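Local atomic coordinates of putative HAD-hydrolase YfnB (Bacillus subtilis, PDB entry 3ED5), a protein that is a putative hydrolase of the haloacid dehalogenase-like superfamily, possibly with 5'-nucleotidase activity. Residues 12-17 with 130-135; 120-125 with 144-149. All coordinates share one frame; numbering follows the deposited sequence. Where two conformers were deposited one is given.

Contact 1: 12-17 with 130-135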
ATOM      1  N   PHE A  12      -3.266  -3.591   8.368  1.00 31.10           N
ATOM      2  CA  PHE A  12      -3.085  -2.296   7.712  1.00 30.83           C
ATOM      3  C   PHE A  12      -2.279  -2.473   6.438  1.00 31.04           C
ATOM      4  O   PHE A  12      -1.209  -3.066   6.431  1.00 30.94           O
ATOM      5  CB  PHE A  12      -2.290  -1.338   8.624  1.00 31.47           C
ATOM      6  CG  PHE A  12      -3.116  -0.633   9.649  1.00 32.52           C
ATOM      7  CD1 PHE A  12      -3.727   0.590   9.380  1.00 31.78           C
ATOM      8  CD2 PHE A  12      -3.265  -1.193  10.927  1.00 31.31           C
ATOM      9  CE1 PHE A  12      -4.526   1.231  10.368  1.00 32.15           C
ATOM     10  CE2 PHE A  12      -4.029  -0.545  11.922  1.00 33.70           C
ATOM     11  CZ  PHE A  12      -4.656   0.651  11.645  1.00 33.71           C
ATOM     12  N   ASP A  13      -2.799  -1.893   5.366  1.00 31.54           N
ATOM     13  CA  ASP A  13      -2.005  -1.600   4.183  0.50 31.53           C
ATOM     14  C   ASP A  13      -0.967  -0.518   4.552  1.00 31.56           C
ATOM     15  O   ASP A  13      -1.131   0.206   5.536  1.00 31.40           O
ATOM     16  CB  ASP A  13      -2.956  -1.122   3.075  0.50 31.65           C
ATOM     17  CG  ASP A  13      -2.219  -0.638   1.838  0.50 31.99           C
ATOM     18  OD1 ASP A  13      -1.589  -1.461   1.127  0.50 30.47           O
ATOM     19  OD2 ASP A  13      -2.302   0.569   1.592  0.50 34.33           O
ATOM     20  N   VAL A  14       0.103  -0.386   3.751  1.00 31.31           N
ATOM     21  CA  VAL A  14       1.165   0.595   4.041  1.00 31.63           C
ATOM     22  C   VAL A  14       0.942   1.875   3.226  1.00 30.84           C
ATOM     23  O   VAL A  14       0.716   2.975   3.768  1.00 31.21           O
ATOM     24  CB  VAL A  14       2.587   0.015   3.722  1.00 30.99           C
ATOM     25  CG1 VAL A  14       3.692   1.064   3.983  1.00 30.66           C
ATOM     26  CG2 VAL A  14       2.890  -1.209   4.648  1.00 30.34           C
ATOM     27  N   ASP A  15       1.045   1.718   1.918  1.00 31.69           N
ATOM     28  CA  ASP A  15       1.190   2.907   1.054  1.00 31.16           C
ATOM     29  C   ASP A  15      -0.110   3.679   0.881  1.00 31.56           C
ATOM     30  O   ASP A  15      -1.124   3.135   0.436  1.00 33.07           O
ATOM     31  CB  ASP A  15       1.801   2.512  -0.297  1.00 31.62           C
ATOM     32  CG  ASP A  15       3.233   2.071  -0.142  1.00 33.59           C
ATOM     33  OD1 ASP A  15       3.909   2.638   0.737  1.00 33.71           O
ATOM     34  OD2 ASP A  15       3.676   1.182  -0.889  1.00 35.28           O
ATOM     35  N   ASP A  16      -0.027   4.949   1.237  1.00 32.23           N
ATOM     36  CA  ASP A  16      -1.153   5.889   1.239  1.00 33.15           C
ATOM     37  C   ASP A  16      -2.243   5.441   2.197  1.00 32.80           C
ATOM     38  O   ASP A  16      -3.378   5.883   2.086  1.00 34.26           O
ATOM     39  CB  ASP A  16      -1.690   6.127  -0.176  1.00 33.58           C
ATOM     40  CG  ASP A  16      -0.659   6.807  -1.045  1.00 34.39           C
ATOM     41  OD1 ASP A  16       0.050   7.701  -0.520  1.00 34.59           O
ATOM     42  OD2 ASP A  16      -0.593   6.439  -2.226  1.00 38.91           O
ATOM     43  N   THR A  17      -1.862   4.610   3.178  1.00 33.78           N
ATOM     44  CA  THR A  17      -2.758   4.241   4.283  1.00 33.33           C
ATOM     45  C   THR A  17      -2.130   4.778   5.565  1.00 32.95           C
ATOM     46  O   THR A  17      -2.741   5.611   6.230  1.00 32.68           O
ATOM     47  CB  THR A  17      -2.982   2.714   4.332  1.00 33.41           C
ATOM     48  OG1 THR A  17      -3.588   2.295   3.098  1.00 34.45           O
ATOM     49  CG2 THR A  17      -3.943   2.329   5.499  1.00 33.93           C
ATOM     50  N   HIS A 130      11.904  -5.335   0.978  1.00 33.36           N
ATOM     51  CA  HIS A 130      12.972  -4.487   1.493  1.00 33.98           C
ATOM     52  C   HIS A 130      12.505  -3.039   1.678  1.00 32.71           C
ATOM     53  O   HIS A 130      12.852  -2.383   2.670  1.00 31.93           O
ATOM     54  CB  HIS A 130      14.192  -4.510   0.574  1.00 35.42           C
ATOM     55  CG  HIS A 130      15.358  -3.813   1.179  1.00 39.69           C
ATOM     56  ND1 HIS A 130      15.810  -2.595   0.724  1.00 42.75           N
ATOM     57  CD2 HIS A 130      16.104  -4.114   2.268  1.00 42.97           C
ATOM     58  CE1 HIS A 130      16.823  -2.200   1.473  1.00 44.42           C
ATOM     59  NE2 HIS A 130      17.016  -3.098   2.423  1.00 47.72           N
ATOM     60  N   THR A 131      11.725  -2.562   0.710  1.00 31.57           N
ATOM     61  CA  THR A 131      11.262  -1.184   0.680  1.00 31.17           C
ATOM     62  C   THR A 131      10.316  -0.906   1.849  1.00 31.06           C
ATOM     63  O   THR A 131      10.423   0.127   2.522  1.00 30.75           O
ATOM     64  CB  THR A 131      10.544  -0.875  -0.640  1.00 31.50           C
ATOM     65  OG1 THR A 131      11.470  -1.033  -1.716  1.00 32.44           O
ATOM     66  CG2 THR A 131      10.016   0.578  -0.632  1.00 32.76           C
ATOM     67  N   GLN A 132       9.416  -1.849   2.110  1.00 31.02           N
ATOM     68  CA  GLN A 132       8.398  -1.627   3.127  1.00 30.48           C
ATOM     69  C   GLN A 132       9.012  -1.727   4.516  1.00 30.26           C
ATOM     70  O   GLN A 132       8.716  -0.886   5.384  1.00 30.09           O
ATOM     71  CB  GLN A 132       7.247  -2.634   2.942  1.00 30.56           C
ATOM     72  CG  GLN A 132       6.514  -2.575   1.537  1.00 31.73           C
ATOM     73  CD  GLN A 132       6.066  -1.169   1.129  1.00 33.54           C
ATOM     74  OE1 GLN A 132       6.893  -0.266   0.919  1.00 33.40           O
ATOM     75  NE2 GLN A 132       4.770  -1.004   0.918  1.00 31.54           N
ATOM     76  N   TYR A 133       9.877  -2.722   4.722  1.00 30.33           N
ATOM     77  CA  TYR A 133      10.581  -2.872   5.991  1.00 30.88           C
ATOM     78  C   TYR A 133      11.386  -1.592   6.294  1.00 30.74           C
ATOM     79  O   TYR A 133      11.330  -1.036   7.409  1.00 30.24           O
ATOM     80  CB  TYR A 133      11.524  -4.084   5.977  1.00 30.75           C
ATOM     81  CG  TYR A 133      10.849  -5.375   6.439  1.00 35.23           C
ATOM     82  CD1 TYR A 133       9.924  -6.043   5.641  1.00 37.62           C
ATOM     83  CD2 TYR A 133      11.141  -5.913   7.691  1.00 40.97           C
ATOM     84  CE1 TYR A 133       9.314  -7.255   6.071  1.00 36.51           C
ATOM     85  CE2 TYR A 133      10.540  -7.111   8.137  1.00 41.35           C
ATOM     86  CZ  TYR A 133       9.637  -7.776   7.315  1.00 40.86           C
ATOM     87  OH  TYR A 133       9.048  -8.954   7.765  1.00 42.09           O
ATOM     88  N   LYS A 134      12.116  -1.127   5.286  1.00 30.60           N
ATOM     89  CA  LYS A 134      12.970   0.042   5.494  1.00 30.10           C
ATOM     90  C   LYS A 134      12.174   1.305   5.832  1.00 29.43           C
ATOM     91  O   LYS A 134      12.509   1.995   6.818  1.00 29.84           O
ATOM     92  CB  LYS A 134      13.898   0.284   4.283  1.00 29.98           C
ATOM     93  CG  LYS A 134      14.799   1.512   4.478  1.00 30.11           C
ATOM     94  CD  LYS A 134      15.778   1.675   3.303  1.00 31.19           C
ATOM     95  CE  LYS A 134      16.858   2.690   3.592  1.00 32.05           C
ATOM     96  NZ  LYS A 134      16.287   4.048   3.858  1.00 34.29           N
ATOM     97  N   ARG A 135      11.126   1.592   5.063  1.00 29.05           N
ATOM     98  CA  ARG A 135      10.296   2.787   5.292  1.00 29.60           C
ATOM     99  C   ARG A 135       9.521   2.700   6.619  1.00 30.14           C
ATOM    100  O   ARG A 135       9.396   3.710   7.336  1.00 29.29           O
ATOM    101  CB  ARG A 135       9.368   3.032   4.099  1.00 30.08           C
ATOM    102  CG  ARG A 135      10.198   3.476   2.852  1.00 30.20           C
ATOM    103  CD  ARG A 135       9.355   3.380   1.605  1.00 29.38           C
ATOM    104  NE  ARG A 135       8.175   4.276   1.676  1.00 31.38           N
ATOM    105  CZ  ARG A 135       6.908   3.913   1.470  1.00 31.38           C
ATOM    106  NH1 ARG A 135       6.579   2.648   1.182  1.00 30.92           N
ATOM    107  NH2 ARG A 135       5.956   4.842   1.537  1.00 32.49           N
TER
HETATM  108  O   HOH W   1       6.400   0.734  -1.722  1.00 35.02           O

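Contact 2: 120-125 with 144-149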
ATOM      1  N   ASP A 120      -4.198  -6.132  18.166  1.00 32.03           N
ATOM      2  CA  ASP A 120      -3.037  -6.766  17.548  1.00 32.68           C
ATOM      3  C   ASP A 120      -2.916  -6.196  16.140  1.00 32.57           C
ATOM      4  O   ASP A 120      -3.875  -6.253  15.347  1.00 33.96           O
ATOM      5  CB  ASP A 120      -3.220  -8.278  17.494  1.00 32.39           C
ATOM      6  CG  ASP A 120      -3.280  -8.899  18.867  1.00 36.61           C
ATOM      7  OD1 ASP A 120      -2.604  -8.391  19.781  1.00 37.47           O
ATOM      8  OD2 ASP A 120      -4.001  -9.907  19.017  1.00 39.62           O
ATOM      9  N   LEU A 121      -1.762  -5.608  15.820  1.00 31.05           N
ATOM     10  CA  LEU A 121      -1.625  -4.952  14.514  1.00 31.03           C
ATOM     11  C   LEU A 121      -0.729  -5.752  13.572  1.00 30.23           C
ATOM     12  O   LEU A 121       0.310  -6.254  13.984  1.00 31.08           O
ATOM     13  CB  LEU A 121      -1.028  -3.543  14.689  1.00 30.14           C
ATOM     14  CG  LEU A 121      -1.637  -2.669  15.782  1.00 31.62           C
ATOM     15  CD1 LEU A 121      -0.957  -1.290  15.825  1.00 32.56           C
ATOM     16  CD2 LEU A 121      -3.176  -2.535  15.638  1.00 30.88           C
ATOM     17  N   TYR A 122      -1.128  -5.845  12.308  1.00 29.13           N
ATOM     18  CA  TYR A 122      -0.320  -6.519  11.306  1.00 29.54           C
ATOM     19  C   TYR A 122      -0.268  -5.642  10.059  1.00 30.04           C
ATOM     20  O   TYR A 122      -1.177  -4.850   9.804  1.00 32.67           O
ATOM     21  CB  TYR A 122      -0.914  -7.837  10.867  1.00 29.85           C
ATOM     22  CG  TYR A 122      -0.961  -8.814  12.022  1.00 30.55           C
ATOM     23  CD1 TYR A 122       0.115  -9.677  12.251  1.00 32.80           C
ATOM     24  CD2 TYR A 122      -2.045  -8.828  12.892  1.00 36.63           C
ATOM     25  CE1 TYR A 122       0.100 -10.577  13.337  1.00 35.84           C
ATOM     26  CE2 TYR A 122      -2.074  -9.745  13.994  1.00 34.95           C
ATOM     27  CZ  TYR A 122      -0.996 -10.590  14.189  1.00 38.32           C
ATOM     28  OH  TYR A 122      -0.977 -11.497  15.237  1.00 39.55           O
ATOM     29  N   ILE A 123       0.773  -5.859   9.272  1.00 30.41           N
ATOM     30  CA  ILE A 123       0.901  -5.193   7.958  1.00 30.96           C
ATOM     31  C   ILE A 123       0.549  -6.202   6.848  1.00 31.28           C
ATOM     32  O   ILE A 123       0.975  -7.357   6.920  1.00 31.37           O
ATOM     33  CB  ILE A 123       2.336  -4.675   7.700  1.00 31.91           C
ATOM     34  CG1 ILE A 123       2.699  -3.504   8.640  1.00 32.29           C
ATOM     35  CG2 ILE A 123       2.504  -4.271   6.193  1.00 32.76           C
ATOM     36  CD1 ILE A 123       1.892  -2.231   8.375  1.00 32.39           C
ATOM     37  N   VAL A 124      -0.223  -5.757   5.839  1.00 31.42           N
ATOM     38  CA  VAL A 124      -0.532  -6.570   4.659  1.00 30.62           C
ATOM     39  C   VAL A 124      -0.189  -5.706   3.435  1.00 30.64           C
ATOM     40  O   VAL A 124      -0.803  -4.657   3.208  1.00 31.96           O
ATOM     41  CB  VAL A 124      -1.993  -7.133   4.634  1.00 31.50           C
ATOM     42  CG1 VAL A 124      -2.133  -8.228   5.770  1.00 30.77           C
ATOM     43  CG2 VAL A 124      -3.066  -5.991   4.790  1.00 33.97           C
ATOM     44  N   THR A 125       0.839  -6.130   2.724  1.00 29.97           N
ATOM     45  CA  THR A 125       1.349  -5.280   1.620  1.00 30.94           C
ATOM     46  C   THR A 125       1.799  -6.079   0.389  1.00 31.39           C
ATOM     47  O   THR A 125       2.353  -7.177   0.514  1.00 31.60           O
ATOM     48  CB  THR A 125       2.485  -4.316   2.139  1.00 30.72           C
ATOM     49  OG1 THR A 125       2.883  -3.417   1.062  1.00 33.02           O
ATOM     50  CG2 THR A 125       3.735  -5.117   2.588  1.00 31.70           C
ATOM     51  N   PHE A 144       5.563  -1.438  16.153  1.00 33.35           N
ATOM     52  CA  PHE A 144       4.194  -1.500  16.656  1.00 32.96           C
ATOM     53  C   PHE A 144       3.418  -2.680  16.077  1.00 33.15           C
ATOM     54  O   PHE A 144       2.309  -2.967  16.531  1.00 33.34           O
ATOM     55  CB  PHE A 144       3.437  -0.187  16.345  1.00 33.14           C
ATOM     56  CG  PHE A 144       3.993   1.015  17.051  1.00 34.75           C
ATOM     57  CD1 PHE A 144       3.779   1.204  18.418  1.00 35.36           C
ATOM     58  CD2 PHE A 144       4.712   1.972  16.357  1.00 35.41           C
ATOM     59  CE1 PHE A 144       4.288   2.326  19.092  1.00 36.54           C
ATOM     60  CE2 PHE A 144       5.241   3.098  17.019  1.00 36.84           C
ATOM     61  CZ  PHE A 144       5.019   3.280  18.392  1.00 35.98           C
ATOM     62  N   PHE A 145       3.982  -3.333  15.061  1.00 33.55           N
ATOM     63  CA  PHE A 145       3.308  -4.464  14.361  1.00 33.12           C
ATOM     64  C   PHE A 145       3.830  -5.815  14.787  1.00 34.43           C
ATOM     65  O   PHE A 145       5.045  -6.032  14.910  1.00 35.24           O
ATOM     66  CB  PHE A 145       3.440  -4.275  12.847  1.00 32.88           C
ATOM     67  CG  PHE A 145       2.770  -3.024  12.377  1.00 32.36           C
ATOM     68  CD1 PHE A 145       1.407  -3.026  12.071  1.00 32.59           C
ATOM     69  CD2 PHE A 145       3.478  -1.815  12.315  1.00 33.33           C
ATOM     70  CE1 PHE A 145       0.747  -1.837  11.676  1.00 34.02           C
ATOM     71  CE2 PHE A 145       2.827  -0.600  11.881  1.00 32.84           C
ATOM     72  CZ  PHE A 145       1.464  -0.615  11.577  1.00 33.44           C
ATOM     73  N   LYS A 146       2.895  -6.720  15.070  1.00 34.86           N
ATOM     74  CA  LYS A 146       3.213  -8.090  15.438  1.00 35.83           C
ATOM     75  C   LYS A 146       3.874  -8.879  14.315  1.00 34.86           C
ATOM     76  O   LYS A 146       4.739  -9.717  14.572  1.00 34.30           O
ATOM     77  CB  LYS A 146       1.943  -8.802  15.858  1.00 36.56           C
ATOM     78  CG  LYS A 146       1.287  -8.220  17.091  1.00 41.79           C
ATOM     79  CD  LYS A 146       1.638  -8.955  18.327  1.00 49.64           C
ATOM     80  CE  LYS A 146       0.562  -9.979  18.695  1.00 54.66           C
ATOM     81  NZ  LYS A 146       0.432 -11.059  17.643  1.00 58.87           N
ATOM     82  N   ASP A 147       3.464  -8.624  13.075  1.00 34.64           N
ATOM     83  CA  ASP A 147       4.070  -9.254  11.902  1.00 34.66           C
ATOM     84  C   ASP A 147       3.791  -8.416  10.641  1.00 34.61           C
ATOM     85  O   ASP A 147       2.916  -7.531  10.648  1.00 34.76           O
ATOM     86  CB  ASP A 147       3.563 -10.697  11.734  1.00 34.97           C
ATOM     87  CG  ASP A 147       4.594 -11.628  11.124  1.00 37.51           C
ATOM     88  OD1 ASP A 147       5.558 -11.195  10.421  1.00 38.75           O
ATOM     89  OD2 ASP A 147       4.418 -12.842  11.347  1.00 39.75           O
ATOM     90  N   ILE A 148       4.549  -8.695   9.591  1.00 34.34           N
ATOM     91  CA  ILE A 148       4.468  -7.990   8.299  1.00 34.78           C
ATOM     92  C   ILE A 148       4.364  -9.069   7.226  1.00 35.20           C
ATOM     93  O   ILE A 148       5.272  -9.908   7.098  1.00 36.25           O
ATOM     94  CB  ILE A 148       5.710  -7.103   8.109  1.00 35.31           C
ATOM     95  CG1 ILE A 148       5.717  -6.042   9.214  1.00 37.12           C
ATOM     96  CG2 ILE A 148       5.734  -6.435   6.696  1.00 34.74           C
ATOM     97  CD1 ILE A 148       6.950  -5.207   9.245  1.00 41.78           C
ATOM     98  N   PHE A 149       3.243  -9.086   6.506  1.00 33.43           N
ATOM     99  CA  PHE A 149       2.991 -10.099   5.502  1.00 33.53           C
ATOM    100  C   PHE A 149       3.149  -9.494   4.113  1.00 33.38           C
ATOM    101  O   PHE A 149       2.329  -8.680   3.691  1.00 32.55           O
ATOM    102  CB  PHE A 149       1.607 -10.685   5.657  1.00 33.68           C
ATOM    103  CG  PHE A 149       1.375 -11.293   7.013  1.00 33.74           C
ATOM    104  CD1 PHE A 149       2.016 -12.497   7.381  1.00 34.72           C
ATOM    105  CD2 PHE A 149       0.544 -10.669   7.920  1.00 35.89           C
ATOM    106  CE1 PHE A 149       1.809 -13.088   8.653  1.00 35.54           C
ATOM    107  CE2 PHE A 149       0.315 -11.260   9.205  1.00 32.17           C
ATOM    108  CZ  PHE A 149       0.963 -12.466   9.556  1.00 32.63           C
TER
HETATM  109  O   HOH W   2       0.577  -5.062  17.412  1.00 35.96           O

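Contact 1: 12-17 with 130-135
Asp15 reaches from the loop 12-17 to helix 129-138 and meets Arg135 and Gln132. Its CB carries the carboxylate beside the backbone N and anti to the carbonyl carbon (chi1 -68°), which brings the group up to the helix. CG lies 3.6 Å from both Gln132 NE2 and Arg135 NH1. Beyond CG the two oxygens divide the work. OD1 takes the salt bridge: Arg135 NH1 gives its hydrogen to the syn lone pair of Asp15 OD1 at 2.7 Å, and the oxygen lies almost in the guanidinium plane. Arg135 NH2 adds a weak, bent bond to the same atom. Asp15 OD2 accepts from Gln132 NE2 at 3.0 Å. This donor comes from above the carboxylate plane, and the amide is turned 62° against the carboxylate. A water also donates to Asp15 OD2, and it donates to Gln132 OE1 at 2.9 Å as well. Gln132 OE1 further receives a weak bond from Arg135 NH1, so the two helix side chains are tied to each other as well as to the loop. Val14 fills in beside the polar cluster, with its CB 3.7 Å from Gln132 NE2. Outside the segments, Thr125 OG1 also bonds Gln132 NE2, and the carbonyl of Gly101 takes Arg135 NE. Were Asp15 replaced by an alanine, the Arg135 charge would probably lose its carboxylate mate and the Gln132 amide one of its acceptors. The loop follows strand 9-12. Its residues 13-17, Asp-Val-Asp-Asp-Thr, follow the DxDx(T/V) pattern of HAD motif I, in which Asp13 is probably the nucleophile, as in relatives.

Contact 2: 120-125 with 144-149
Ile123 gives and takes backbone hydrogen bonds across this strand pair. Its N donates to Asp147 O at 3.0 Å, and its O accepts from Phe149 N at 2.9 Å. Phe149 O then receives Thr125 N, and Tyr163 OH is a second partner of that oxygen. At the other end Leu121 O takes Lys146 N at 2.8 Å. A water accepts from Leu121 N and donates to Phe144 O. The remaining edge of strand 120-125 is used too: Asp120 and Tyr122 bond the backbone of Leu10 in strand 9-12. Near the strand end Val124 O takes Lys158 NZ, and Thr125 OG1 takes Gly127 N.

Polar side chains also find partners here. Lys146 NZ donates to Tyr122 OH at 2.8 Å. The lysine chain is bent at chi2, chi3 and chi4, and this folds the ammonium back to the phenol. Asp120 OD1 is of opposite charge but stays 4.6 Å from Lys146 NZ, too far for a salt bridge. Asp147 OD1 accepts a hydrogen bond from the N of Ile148, next in the chain.

Side chains pair on both faces of the sheet. Ile123 CD1 sits over one face of the Phe145 ring, a CH-pi contact at 3.6 Å to the centroid. CG1 of Ile123 lies beside the backbone N (chi1 -68°), and from there its CD1 reaches the ring. Ile123 CG2 packs on Ile148 CG2, and helix 129-138 lies against both residues. On the other face the Tyr122 and Phe149 rings are near parallel but slid apart, 5.7 Å between centroids. The two strands run parallel, their short axes 18° apart. With the helix they form a beta-alpha-beta unit at one edge of the parallel sheet of the Rossmann-like HAD core.

In the fold
The segments of contacts 1 and 2 alternate along the chain, and the contact centres lie about 10 Å apart. Strand 120-125 joins them directly. Phe12 N is 2.8 Å from Tyr122 O and Phe12 O is 2.9 Å from Val124 N, both probably hydrogen bonds. Val14 CG2 packs on Ile123 CG2 at 3.5 Å. Helix 129-138 supplies one side of contact 1 and connects the strands of contact 2; Tyr133 also touches Ile148. Both contacts reach the active site. The side chain of Thr125 is about 5 Å from that of Asp13, the probable nucleophile. Formic acid, probably from the crystallisation liquor, lies about 3 Å from the Asp15 side chain and about 4 Å from that of Thr125.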